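Local atomic coordinates of dipeptidase AC. Metallo peptidase. MEROPS family M19 (Rhodobacter sphaeroides, PDB entry 3LY0), a protein that probably hydrolyses dipeptides as a zinc-dependent metallodipeptidase of the M19 (membrane dipeptidase) family. Residues A[30-35]-A[111-116]; A[40-45]-A[130-135]; A[59-64]-A[85-90]; A[136-139]-A[143-146]; A[266-269]-A[275-278]. One frame throughout, in Å; residues are numbered along the deposited sequence.

Interaction 1: residues A[30-35]-A[111-116]; sequences IWLKGD and RGRFKV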
# COMPACT_ATOMS: atom_id res chain seq x y z
N ILE A 30 17.70 6.14 12.11
CA ILE A 30 16.55 6.37 11.24
C ILE A 30 15.26 5.85 11.87
O ILE A 30 14.25 6.53 11.89
CB ILE A 30 16.75 5.75 9.84
CG1 ILE A 30 17.89 6.46 9.10
CG2 ILE A 30 15.46 5.83 9.01
CD1 ILE A 30 18.33 5.75 7.83
N TRP A 31 15.31 4.63 12.39
CA TRP A 31 14.13 3.98 12.96
C TRP A 31 13.81 4.46 14.37
O TRP A 31 12.68 4.84 14.66
CB TRP A 31 14.36 2.47 12.95
CG TRP A 31 13.37 1.58 13.69
CD1 TRP A 31 13.69 0.53 14.50
CD2 TRP A 31 11.94 1.63 13.65
NE1 TRP A 31 12.55 -0.07 14.98
CE2 TRP A 31 11.46 0.58 14.47
CE3 TRP A 31 11.01 2.45 13.00
CZ2 TRP A 31 10.10 0.34 14.66
CZ3 TRP A 31 9.66 2.21 13.19
CH2 TRP A 31 9.22 1.17 14.02
N LEU A 32 14.80 4.44 15.26
CA LEU A 32 14.52 4.71 16.67
C LEU A 32 14.45 6.20 17.02
O LEU A 32 13.80 6.57 17.99
CB LEU A 32 15.54 4.01 17.56
CG LEU A 32 15.55 2.49 17.40
CD1 LEU A 32 16.62 1.90 18.30
CD2 LEU A 32 14.18 1.90 17.72
N LYS A 33 15.11 7.04 16.23
CA LYS A 33 15.14 8.47 16.51
C LYS A 33 14.52 9.33 15.41
O LYS A 33 14.01 10.42 15.67
CB LYS A 33 16.59 8.92 16.72
CG LYS A 33 17.25 8.31 17.94
CD LYS A 33 18.66 8.85 18.13
CE LYS A 33 19.28 8.32 19.42
NZ LYS A 33 20.67 8.82 19.59
N GLY A 34 14.57 8.83 14.17
CA GLY A 34 14.27 9.66 13.02
C GLY A 34 15.57 10.32 12.59
O GLY A 34 16.48 10.49 13.41
N ASP A 35 15.68 10.67 11.31
CA ASP A 35 16.87 11.36 10.82
C ASP A 35 16.53 12.72 10.23
O ASP A 35 17.35 13.32 9.53
CB ASP A 35 17.66 10.50 9.82
CG ASP A 35 16.93 10.30 8.49
OD1 ASP A 35 15.77 10.76 8.36
OD2 ASP A 35 17.52 9.68 7.59
N ARG A 111 12.57 -3.24 21.04
CA ARG A 111 12.40 -3.80 22.39
C ARG A 111 10.94 -3.88 22.83
O ARG A 111 10.59 -3.47 23.95
CB ARG A 111 13.20 -2.97 23.41
CG ARG A 111 14.55 -3.53 23.80
CD ARG A 111 15.41 -3.87 22.60
NE ARG A 111 16.83 -3.88 22.94
CZ ARG A 111 17.55 -4.98 23.14
NH1 ARG A 111 17.00 -6.18 23.04
NH2 ARG A 111 18.84 -4.87 23.44
N GLY A 112 10.08 -4.40 21.96
CA GLY A 112 8.69 -4.63 22.30
C GLY A 112 7.70 -3.54 21.92
O GLY A 112 6.50 -3.71 22.10
N ARG A 113 8.20 -2.43 21.40
CA ARG A 113 7.34 -1.31 21.01
C ARG A 113 6.82 -1.44 19.58
O ARG A 113 5.97 -0.64 19.15
CB ARG A 113 8.10 0.01 21.17
CG ARG A 113 8.42 0.35 22.61
CD ARG A 113 9.13 1.68 22.69
NE ARG A 113 10.47 1.61 22.14
CZ ARG A 113 11.13 2.65 21.64
NH1 ARG A 113 10.55 3.85 21.62
NH2 ARG A 113 12.36 2.50 21.16
N PHE A 114 7.32 -2.44 18.87
CA PHE A 114 6.90 -2.72 17.50
C PHE A 114 6.85 -4.22 17.36
O PHE A 114 7.73 -4.92 17.87
CB PHE A 114 7.91 -2.14 16.51
CG PHE A 114 7.65 -2.50 15.06
CD1 PHE A 114 6.56 -1.96 14.38
CD2 PHE A 114 8.49 -3.36 14.38
CE1 PHE A 114 6.32 -2.26 13.04
CE2 PHE A 114 8.26 -3.67 13.03
CZ PHE A 114 7.17 -3.12 12.37
N LYS A 115 5.83 -4.74 16.69
CA LYS A 115 5.72 -6.18 16.52
C LYS A 115 5.30 -6.52 15.10
O LYS A 115 4.31 -5.98 14.60
CB LYS A 115 4.70 -6.78 17.50
CG LYS A 115 4.56 -8.29 17.39
CD LYS A 115 3.46 -8.84 18.28
CE LYS A 115 3.21 -10.33 18.01
NZ LYS A 115 4.42 -11.17 18.25
N VAL A 116 6.04 -7.44 14.47
CA VAL A 116 5.62 -8.01 13.20
C VAL A 116 4.52 -9.03 13.49
O VAL A 116 4.75 -10.01 14.20
CB VAL A 116 6.80 -8.66 12.45
CG1 VAL A 116 6.31 -9.35 11.18
CG2 VAL A 116 7.85 -7.61 12.13
O HOH W 1 12.90 5.42 20.09
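Trp-31, on the last turn of helix 27-32, drives the edge of its indole against one face of Phe-114, at the start of strand 114-116. The edge-to-face (T-shaped) pair packs a short helix on a strand of the parallel sheet of this TIM-barrel-clan fold. The ring planes stand at 75°, with the indole six-membered ring and the Phe-114 ring 5.3 Å apart between centroids. From CB, which leans toward the strand, the side chain runs out with CG anti to the backbone N (chi1 171°), carrying the indole away from its own helix. On the five-membered ring NE1 donates to Met-106 O of helix 89-109, which helps to hold the rotation of the indole. Farther out, CZ2 comes within 3.8 Å of Phe-114 CG and equally close to Phe-114 CB, the latter lying in the indole plane. The tip atom CH2 sits over the phenyl face, displaced toward the rim, 4.1 Å from Phe-114 CD1. Cut back to an alanine, this position would probably leave a gap against the Phe-114 face and Met-106 O without its indole donor. At the exposed border, Leu-32 CD2 lies 3.9 Å from Arg-113 NH2. One water ties the same two residues together, donating to Leu-32 O at 2.6 Å and accepting from Arg-113 NH2 at 3.2 Å, in the plane of the guanidinium.

Interaction 2: residues A[40-45]-A[130-135]; sequences LDLPRM and GIVSGI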
# COMPACT_ATOMS: atom_id res chain seq x y z
N LEU A 40 8.08 8.67 8.04
CA LEU A 40 7.93 7.75 9.16
C LEU A 40 9.21 7.54 9.96
O LEU A 40 10.32 7.64 9.43
CB LEU A 40 7.46 6.37 8.66
CG LEU A 40 6.01 6.27 8.17
CD1 LEU A 40 5.84 5.01 7.32
CD2 LEU A 40 5.05 6.28 9.33
N ASP A 41 9.02 7.25 11.25
CA ASP A 41 10.02 6.67 12.14
C ASP A 41 9.27 6.39 13.43
O ASP A 41 8.11 6.80 13.57
CB ASP A 41 11.24 7.59 12.36
CG ASP A 41 10.84 9.01 12.71
OD1 ASP A 41 10.22 9.21 13.77
OD2 ASP A 41 11.16 9.93 11.91
N LEU A 42 9.87 5.67 14.36
CA LEU A 42 9.11 5.24 15.53
C LEU A 42 8.56 6.42 16.37
O LEU A 42 7.37 6.44 16.70
CB LEU A 42 9.91 4.24 16.37
CG LEU A 42 9.15 3.65 17.57
CD1 LEU A 42 7.79 3.10 17.16
CD2 LEU A 42 9.98 2.59 18.26
N PRO A 43 9.42 7.41 16.70
CA PRO A 43 8.89 8.53 17.49
C PRO A 43 7.74 9.25 16.80
O PRO A 43 6.74 9.55 17.46
CB PRO A 43 10.11 9.45 17.65
CG PRO A 43 11.28 8.52 17.56
CD PRO A 43 10.87 7.51 16.51
N ARG A 44 7.86 9.54 15.50
CA ARG A 44 6.78 10.24 14.83
C ARG A 44 5.51 9.39 14.71
O ARG A 44 4.40 9.93 14.74
CB ARG A 44 7.21 10.81 13.48
CG ARG A 44 8.11 12.03 13.59
CD ARG A 44 8.36 12.67 12.24
NE ARG A 44 9.15 11.78 11.38
CZ ARG A 44 9.34 11.98 10.07
NH1 ARG A 44 8.79 13.01 9.46
NH2 ARG A 44 10.08 11.11 9.38
N MET A 45 5.67 8.08 14.56
CA MET A 45 4.50 7.19 14.58
C MET A 45 3.71 7.39 15.87
O MET A 45 2.49 7.48 15.85
CB MET A 45 4.92 5.72 14.49
CG MET A 45 5.40 5.26 13.10
SD MET A 45 6.05 3.53 13.18
CE MET A 45 6.48 3.28 11.43
N GLY A 130 -1.29 -0.62 22.55
CA GLY A 130 -0.52 0.51 22.07
C GLY A 130 0.87 0.16 21.54
O GLY A 130 1.78 0.98 21.58
N ILE A 131 1.03 -1.07 21.07
CA ILE A 131 2.27 -1.50 20.43
C ILE A 131 2.09 -1.36 18.92
O ILE A 131 1.08 -1.77 18.37
CB ILE A 131 2.57 -2.98 20.75
CG1 ILE A 131 2.67 -3.19 22.27
CG2 ILE A 131 3.82 -3.45 20.01
CD1 ILE A 131 2.74 -4.65 22.67
N VAL A 132 3.05 -0.73 18.24
CA VAL A 132 2.91 -0.54 16.80
C VAL A 132 3.00 -1.89 16.09
O VAL A 132 3.92 -2.68 16.34
CB VAL A 132 3.98 0.42 16.25
CG1 VAL A 132 3.86 0.55 14.74
CG2 VAL A 132 3.85 1.80 16.89
N SER A 133 2.02 -2.16 15.23
CA SER A 133 1.98 -3.42 14.50
C SER A 133 2.53 -3.28 13.08
O SER A 133 2.44 -2.21 12.46
CB SER A 133 0.56 -3.98 14.46
OG SER A 133 -0.34 -3.02 13.90
N GLY A 134 3.09 -4.37 12.58
CA GLY A 134 3.58 -4.40 11.22
C GLY A 134 3.17 -5.67 10.52
O GLY A 134 3.32 -6.76 11.08
N ILE A 135 2.66 -5.55 9.30
CA ILE A 135 2.42 -6.71 8.45
C ILE A 135 3.49 -6.74 7.36
O ILE A 135 3.68 -5.74 6.65
CB ILE A 135 1.03 -6.66 7.79
CG1 ILE A 135 -0.07 -6.65 8.86
CG2 ILE A 135 0.84 -7.83 6.81
CD1 ILE A 135 -1.46 -6.46 8.30
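The first turn of helix 42-48 rests on the start of strand 132-139, where Val-132 turns both of its methyl groups to the helix. Met-45 SD lies 4.0 Å from Val-132 CG1, and Leu-42 CD1 is 4.2 Å from Val-132 CG2, so each branch of the valine has its own neighbour. Met-45 arrives at about a right angle to the valine, its chain extended beyond CG, whereas Leu-42 runs alongside it in the opposing sense. CG1 of Val-132 stands anti to the backbone N (chi1 177°), a rotation that turns CG1 to Met-45 and CG2 to Leu-42. This is buried helix-on-sheet packing in the parallel sheet of the TIM-barrel-clan fold; Phe-50 of the neighbouring strand 50-57 touches both Met-45 and Val-132. Asp-41 is the N-cap of the helix. Its OD1 accepts from Arg-44 N at 2.9 Å, nearly in line with its C-O bond and with an N-H...O angle of 165°. OD2 takes two donors from the same arginine in a side-on salt bridge, NE at 2.8 Å and NH2 at 3.0 Å, both on one face of the carboxylate and well above its plane. Arg-44 NH1 also donates to Gly-38 O, which ties the guanidinium to the loop leading into the helix.

Interaction 3: residues A[59-64]-A[85-90]; sequences VPSPQA and PMIRAE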
# COMPACT_ATOMS: atom_id res chain seq x y z
N VAL A 59 11.16 -3.90 -4.58
CA VAL A 59 12.48 -3.94 -5.20
C VAL A 59 12.58 -2.84 -6.26
O VAL A 59 11.88 -2.88 -7.26
CB VAL A 59 12.75 -5.32 -5.86
CG1 VAL A 59 14.09 -5.32 -6.59
CG2 VAL A 59 12.69 -6.42 -4.82
N PRO A 60 13.45 -1.84 -6.02
CA PRO A 60 13.55 -0.75 -7.01
C PRO A 60 14.27 -1.16 -8.29
O PRO A 60 15.17 -2.00 -8.27
CB PRO A 60 14.39 0.31 -6.29
CG PRO A 60 14.34 -0.06 -4.84
CD PRO A 60 14.20 -1.55 -4.80
N SER A 61 13.86 -0.56 -9.41
CA SER A 61 14.56 -0.69 -10.68
C SER A 61 15.77 0.24 -10.71
O SER A 61 15.86 1.16 -9.90
CB SER A 61 13.61 -0.32 -11.83
OG SER A 61 12.68 -1.35 -12.08
N PRO A 62 16.71 -0.00 -11.64
CA PRO A 62 17.92 0.83 -11.73
C PRO A 62 17.60 2.32 -11.86
O PRO A 62 18.28 3.14 -11.23
CB PRO A 62 18.62 0.30 -12.98
CG PRO A 62 18.18 -1.14 -13.06
CD PRO A 62 16.74 -1.12 -12.61
N GLN A 63 16.60 2.65 -12.66
CA GLN A 63 16.01 3.98 -12.63
C GLN A 63 14.89 3.90 -11.60
O GLN A 63 13.78 3.47 -11.92
CB GLN A 63 15.41 4.36 -13.99
CG GLN A 63 16.39 4.49 -15.14
CD GLN A 63 15.68 4.59 -16.49
OE1 GLN A 63 15.04 5.60 -16.80
NE2 GLN A 63 15.79 3.54 -17.30
N ALA A 64 15.17 4.30 -10.37
CA ALA A 64 14.19 4.12 -9.30
C ALA A 64 12.97 5.01 -9.52
O ALA A 64 13.00 5.95 -10.31
CB ALA A 64 14.82 4.39 -7.95
N PRO A 85 12.28 -2.75 -17.26
CA PRO A 85 12.41 -4.17 -17.59
C PRO A 85 12.08 -5.07 -16.40
O PRO A 85 12.18 -4.65 -15.25
CB PRO A 85 13.90 -4.33 -17.94
CG PRO A 85 14.46 -2.97 -18.03
CD PRO A 85 13.57 -2.04 -17.26
N MET A 86 11.70 -6.31 -16.69
CA MET A 86 11.42 -7.30 -15.67
C MET A 86 12.67 -7.59 -14.84
O MET A 86 13.78 -7.64 -15.37
CB MET A 86 10.89 -8.60 -16.33
CG MET A 86 10.40 -9.70 -15.37
SD MET A 86 9.66 -11.13 -16.22
CE MET A 86 10.23 -10.81 -17.88
N ILE A 87 12.49 -7.74 -13.53
CA ILE A 87 13.56 -8.19 -12.64
C ILE A 87 13.26 -9.63 -12.27
O ILE A 87 12.14 -9.94 -11.86
CB ILE A 87 13.65 -7.31 -11.37
CG1 ILE A 87 13.91 -5.85 -11.74
CG2 ILE A 87 14.74 -7.82 -10.43
CD1 ILE A 87 13.83 -4.90 -10.55
N ARG A 88 14.23 -10.52 -12.45
CA ARG A 88 14.01 -11.93 -12.17
C ARG A 88 14.38 -12.26 -10.72
O ARG A 88 15.04 -11.46 -10.05
CB ARG A 88 14.79 -12.82 -13.14
CG ARG A 88 14.39 -12.62 -14.60
CD ARG A 88 12.89 -12.79 -14.82
NE ARG A 88 12.50 -14.19 -14.77
CZ ARG A 88 12.52 -15.01 -15.81
NH1 ARG A 88 12.14 -16.28 -15.68
NH2 ARG A 88 12.93 -14.57 -17.00
N ALA A 89 13.96 -13.44 -10.27
CA ALA A 89 14.15 -13.84 -8.88
C ALA A 89 15.60 -13.78 -8.39
O ALA A 89 15.87 -13.33 -7.27
CB ALA A 89 13.53 -15.22 -8.61
N GLU A 90 16.54 -14.24 -9.21
CA GLU A 90 17.95 -14.23 -8.81
C GLU A 90 18.43 -12.85 -8.37
O GLU A 90 19.22 -12.72 -7.43
CB GLU A 90 18.82 -14.78 -9.94
CG GLU A 90 20.30 -14.85 -9.64
CD GLU A 90 21.10 -15.35 -10.83
OE1 GLU A 90 21.47 -16.54 -10.84
OE2 GLU A 90 21.33 -14.56 -11.77
O HOH W 2 13.90 -2.95 -13.91
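Residues 59-64 are loop throughout, and 85-88 are loop leading into helix 89-109; the nearest alpha carbons of the two segments, those of Ser-61 and Ile-87, stay 7.8 Å apart. No direct hydrogen bond joins them, so side chains and one water fill the interval. Ile-87 does most of the reaching. Its CG1 stands anti to the carbonyl carbon (chi1 -60°) and chi2 is extended, and this sends CD1 straight out as a single methyl probe. That methyl comes to 4.0 Å from Val-59 CG1, 3.9 Å from Pro-60 O and 4.0 Å from Ser-61 OG, an apolar tip set among one methyl and two oxygens. Val-59 CG1 and Ile-87 CD1 form the apolar part of the contact, and each residue also leans on helix 89-109, Val-59 on Val-95 and Ile-87 on Ala-92. Residues 59-64 belong to the loop that follows strand 50-57 of the parallel sheet in the TIM-barrel-clan fold, close to the active site: the side chain of Pro-60 is about 7 Å from the bound phosphinate. Arg-88 is the N-cap of helix 89-109. Ser-61 OG has Arg-168 NH1 as a donor, and it also shares a hydrogen bond with a water at 2.7 Å. The same water donates to Pro-85 O at 2.8 Å, bridging the two loops beside the isoleucine methyl.

Interaction 4: residues A[136-139]-A[143-146]; sequences MHME and AIGA. With ZN (zinc ion), chain D; ZN (zinc ion), chain E; LY0 ((2R)-3-[(R)-[(1R)-1-aminoethyl](hydroxy)phosphoryl]-2-methylpropanoic acid), chain C.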
# COMPACT_ATOMS: atom_id res chain seq x y z
N MET A 136 4.19 -7.86 7.24
CA MET A 136 5.15 -8.04 6.14
C MET A 136 4.42 -8.20 4.80
O MET A 136 3.64 -9.15 4.61
CB MET A 136 6.06 -9.24 6.42
CG MET A 136 7.17 -9.44 5.38
SD MET A 136 8.22 -10.94 5.63
CE MET A 136 8.84 -10.65 7.30
N HIS A 137 4.70 -7.28 3.89
CA HIS A 137 4.01 -7.17 2.61
C HIS A 137 5.04 -7.16 1.50
O HIS A 137 6.10 -6.55 1.64
CB HIS A 137 3.21 -5.86 2.57
CG HIS A 137 2.62 -5.56 1.22
ND1 HIS A 137 1.45 -6.13 0.79
CD2 HIS A 137 3.05 -4.75 0.22
CE1 HIS A 137 1.17 -5.67 -0.42
NE2 HIS A 137 2.12 -4.83 -0.79
N MET A 138 4.73 -7.82 0.38
CA MET A 138 5.62 -7.79 -0.78
C MET A 138 4.91 -7.05 -1.91
O MET A 138 3.83 -7.45 -2.33
CB MET A 138 5.95 -9.24 -1.18
CG MET A 138 6.89 -9.42 -2.37
SD MET A 138 7.52 -11.12 -2.50
CE MET A 138 8.31 -11.24 -0.93
N GLU A 139 5.49 -5.95 -2.38
CA GLU A 139 4.91 -5.13 -3.43
C GLU A 139 5.62 -5.48 -4.72
O GLU A 139 6.69 -4.95 -5.01
CB GLU A 139 5.10 -3.65 -3.12
CG GLU A 139 4.59 -2.72 -4.22
CD GLU A 139 4.56 -1.26 -3.79
OE1 GLU A 139 5.36 -0.86 -2.93
OE2 GLU A 139 3.72 -0.51 -4.31
N ALA A 143 10.62 -11.60 -6.22
CA ALA A 143 11.41 -12.51 -5.39
C ALA A 143 10.82 -13.91 -5.34
O ALA A 143 11.40 -14.80 -4.73
CB ALA A 143 11.57 -11.94 -3.99
N ILE A 144 9.66 -14.10 -5.96
CA ILE A 144 9.02 -15.41 -6.04
C ILE A 144 9.18 -15.97 -7.46
O ILE A 144 8.75 -15.35 -8.43
CB ILE A 144 7.50 -15.33 -5.73
CG1 ILE A 144 7.22 -14.50 -4.46
CG2 ILE A 144 6.88 -16.73 -5.64
CD1 ILE A 144 7.95 -15.01 -3.24
N GLY A 145 9.83 -17.12 -7.59
CA GLY A 145 9.93 -17.73 -8.90
C GLY A 145 8.59 -18.26 -9.38
O GLY A 145 7.68 -18.44 -8.58
N ALA A 146 8.48 -18.53 -10.68
CA ALA A 146 7.23 -19.05 -11.23
C ALA A 146 6.84 -20.41 -10.63
O ALA A 146 5.67 -20.77 -10.60
CB ALA A 146 7.33 -19.14 -12.76
ZN ZN D . 5.35 1.09 -2.05
ZN ZN E . 2.86 1.36 -4.73
P LY0 C . 5.00 3.11 -4.51
C1 LY0 C . 7.67 3.29 -5.31
N1 LY0 C . 7.04 1.65 -3.56
C2 LY0 C . 6.78 2.96 -4.13
C4 LY0 C . 4.56 4.86 -4.84
C5 LY0 C . 3.75 5.09 -6.08
C6 LY0 C . 2.58 4.15 -6.21
C7 LY0 C . 3.41 6.54 -6.35
O31 LY0 C . 4.28 2.56 -3.29
O32 LY0 C . 4.66 2.19 -5.73
O61 LY0 C . 1.94 4.06 -7.40
O62 LY0 C . 2.22 3.43 -5.26
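Met-138, near the end of strand 132-139, packs its thioether on Ala-143 and Ile-144 of the following loop, while Glu-139 beside it bridges two zinc ions in the active site of this TIM-barrel-clan metallopeptidase. The carboxylate of Glu-139 gives one oxygen to each metal. OE1 binds the zinc ion of chain D at 2.1 Å and OE2 that of chain E, also at 2.1 Å. The phosphinate mimic of a dipeptide joins the same pair: its O31 reaches both ions, at 2.2 Å from the zinc of chain D, while its amine N1 completes a chelate on that metal and O32 and O62 bind the other. His-13 and Asp-15 share the chain D zinc with OE1, and Asp-306 is a further ligand seen for this zinc site in the protein; His-212 and His-233 share the chain E zinc with OE2. Glu-139 reaches the metals as a stretched chain, CG anti to the backbone N (chi1 176°) and chi2 at 170°, which spans the distance from strand to ions. Tyr-58 and Trp-166 touch this side chain, and Trp-166 NE1 also donates a hydrogen bond to the inhibitor. Farther from the metals, backbone hydrogen bonds run from Met-138 to Ser-161 and Gly-163 of strand 159-163. Beyond Met-138 CG, the thioether turns at chi3 and packs among apolar groups, with Phe-154 of helix 149-157 touching both Met-138 and Ile-144. Met-138 SD lies 4.4 Å from Ala-143 CB and 3.9 Å from Ile-144 CG1.

Interaction 5: residues A[266-269]-A[275-278]; sequences ATSF and RRSA. With LY0 ((2R)-3-[(R)-[(1R)-1-aminoethyl](hydroxy)phosphoryl]-2-methylpropanoic acid), chain C.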
# COMPACT_ATOMS: atom_id res chain seq x y z
N ALA A 266 -0.79 9.84 -2.11
CA ALA A 266 -0.00 10.39 -3.21
C ALA A 266 -0.75 11.51 -3.91
O ALA A 266 -1.88 11.31 -4.37
CB ALA A 266 0.36 9.30 -4.21
N THR A 267 -0.12 12.67 -4.00
CA THR A 267 -0.69 13.84 -4.65
C THR A 267 -1.21 13.49 -6.05
O THR A 267 -2.31 13.89 -6.45
CB THR A 267 0.36 14.96 -4.74
OG1 THR A 267 1.58 14.40 -5.26
CG2 THR A 267 0.66 15.50 -3.35
N SER A 268 -0.41 12.71 -6.78
CA SER A 268 -0.71 12.36 -8.17
C SER A 268 -2.03 11.62 -8.32
O SER A 268 -2.63 11.65 -9.39
CB SER A 268 0.41 11.50 -8.73
OG SER A 268 1.65 12.16 -8.60
N PHE A 269 -2.46 10.94 -7.26
CA PHE A 269 -3.63 10.08 -7.35
C PHE A 269 -4.85 10.69 -6.66
O PHE A 269 -5.93 10.12 -6.71
CB PHE A 269 -3.34 8.70 -6.73
CG PHE A 269 -2.13 8.02 -7.32
CD1 PHE A 269 -1.68 8.31 -8.61
CD2 PHE A 269 -1.43 7.07 -6.57
CE1 PHE A 269 -0.57 7.67 -9.14
CE2 PHE A 269 -0.32 6.42 -7.10
CZ PHE A 269 0.11 6.73 -8.38
N ARG A 275 -1.48 16.10 -10.86
CA ARG A 275 -0.14 16.67 -10.71
C ARG A 275 0.51 16.14 -9.45
O ARG A 275 -0.17 15.66 -8.54
CB ARG A 275 -0.21 18.20 -10.63
CG ARG A 275 -0.55 18.91 -11.93
CD ARG A 275 -0.44 20.42 -11.74
NE ARG A 275 0.87 20.78 -11.20
CZ ARG A 275 1.17 21.97 -10.70
NH1 ARG A 275 0.26 22.94 -10.66
NH2 ARG A 275 2.39 22.20 -10.22
N ARG A 276 1.83 16.26 -9.37
CA ARG A 276 2.59 15.76 -8.22
C ARG A 276 2.70 16.76 -7.04
O ARG A 276 3.05 16.37 -5.93
CB ARG A 276 3.98 15.32 -8.67
CG ARG A 276 4.76 14.52 -7.64
CD ARG A 276 6.11 14.08 -8.19
NE ARG A 276 7.01 15.21 -8.37
CZ ARG A 276 7.93 15.58 -7.50
NH1 ARG A 276 8.09 14.89 -6.37
NH2 ARG A 276 8.71 16.62 -7.74
N SER A 277 2.41 18.03 -7.29
CA SER A 277 2.60 19.08 -6.29
C SER A 277 1.85 18.86 -4.96
O SER A 277 0.65 18.58 -4.95
CB SER A 277 2.22 20.43 -6.86
OG SER A 277 2.24 21.43 -5.86
N ALA A 278 2.57 19.02 -3.85
CA ALA A 278 1.99 18.93 -2.52
C ALA A 278 1.11 20.14 -2.17
O ALA A 278 0.47 20.14 -1.11
CB ALA A 278 3.09 18.78 -1.48
P LY0 C . 5.00 3.11 -4.51
C1 LY0 C . 7.67 3.29 -5.31
N1 LY0 C . 7.04 1.65 -3.56
C2 LY0 C . 6.78 2.96 -4.13
C4 LY0 C . 4.56 4.86 -4.84
C5 LY0 C . 3.75 5.09 -6.08
C6 LY0 C . 2.58 4.15 -6.21
C7 LY0 C . 3.41 6.54 -6.35
O31 LY0 C . 4.28 2.56 -3.29
O32 LY0 C . 4.66 2.19 -5.73
O61 LY0 C . 1.94 4.06 -7.40
O62 LY0 C . 2.22 3.43 -5.26
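Thr-267 presses against the backbone of 276-278 and makes the tight part of this contact. Its OG1 donates to Arg-276 O in a short bond of 2.5 Å, the donor lying 49° out of the carbonyl plane with a C=O...O angle of 109°. With chi1 at 49°, OG1 sits between the backbone N and the carbonyl carbon, and CG2 is left to lie 3.5 Å from Ser-277 O and 3.8 Å from Ala-278 CA. Beside it the backbones close in, Ser-268 CA making a CH...O contact of 3.4 Å with Arg-275 O, and Ser-268 OG lies 3.7 Å from Arg-276 CA. A valine in place of Thr-267 would probably leave Arg-276 O without this hydroxyl donor and the 276-278 backbone less firmly held. The other side is looser: the arginine side chains lead away, the exposed Arg-275 outward and Arg-276 to a salt bridge with Asp-75 through NE. Phe-269, which follows Ser-268, points away from 275-278, and its ring edge meets the inhibitor, with O61 3.3 Å from Phe-269 CE2. The short helical turn, with Phe-269 N bonded to Ala-266 O, thus places Phe-269 in the ligand pocket of the zinc site, while 275-278 pack against the turn on the side away from the ligand.

In the fold
Interactions 1 and 2 lie side by side: helices 27-32 and 42-48 pack on the neighbouring strands 114-116 and 132-139, and Lys-115 N probably donates to Val-132 O between them. Interaction 2 is buried and purely apolar across its segments; interaction 1 adds an aromatic pair and a water-bridged, partly exposed border. Strand 132-139 continues into interaction 4, also buried, where Met-138 still packs on a loop while Glu-139 beside it binds the two zinc ions. Interaction 3, partly buried, touches interaction 4 where Ala-89 meets Gly-145, and depends on one methyl and a bridging water. Interaction 5, across the chain's centre from interaction 4, is mostly side chain to backbone, yet both reach the same inhibitor.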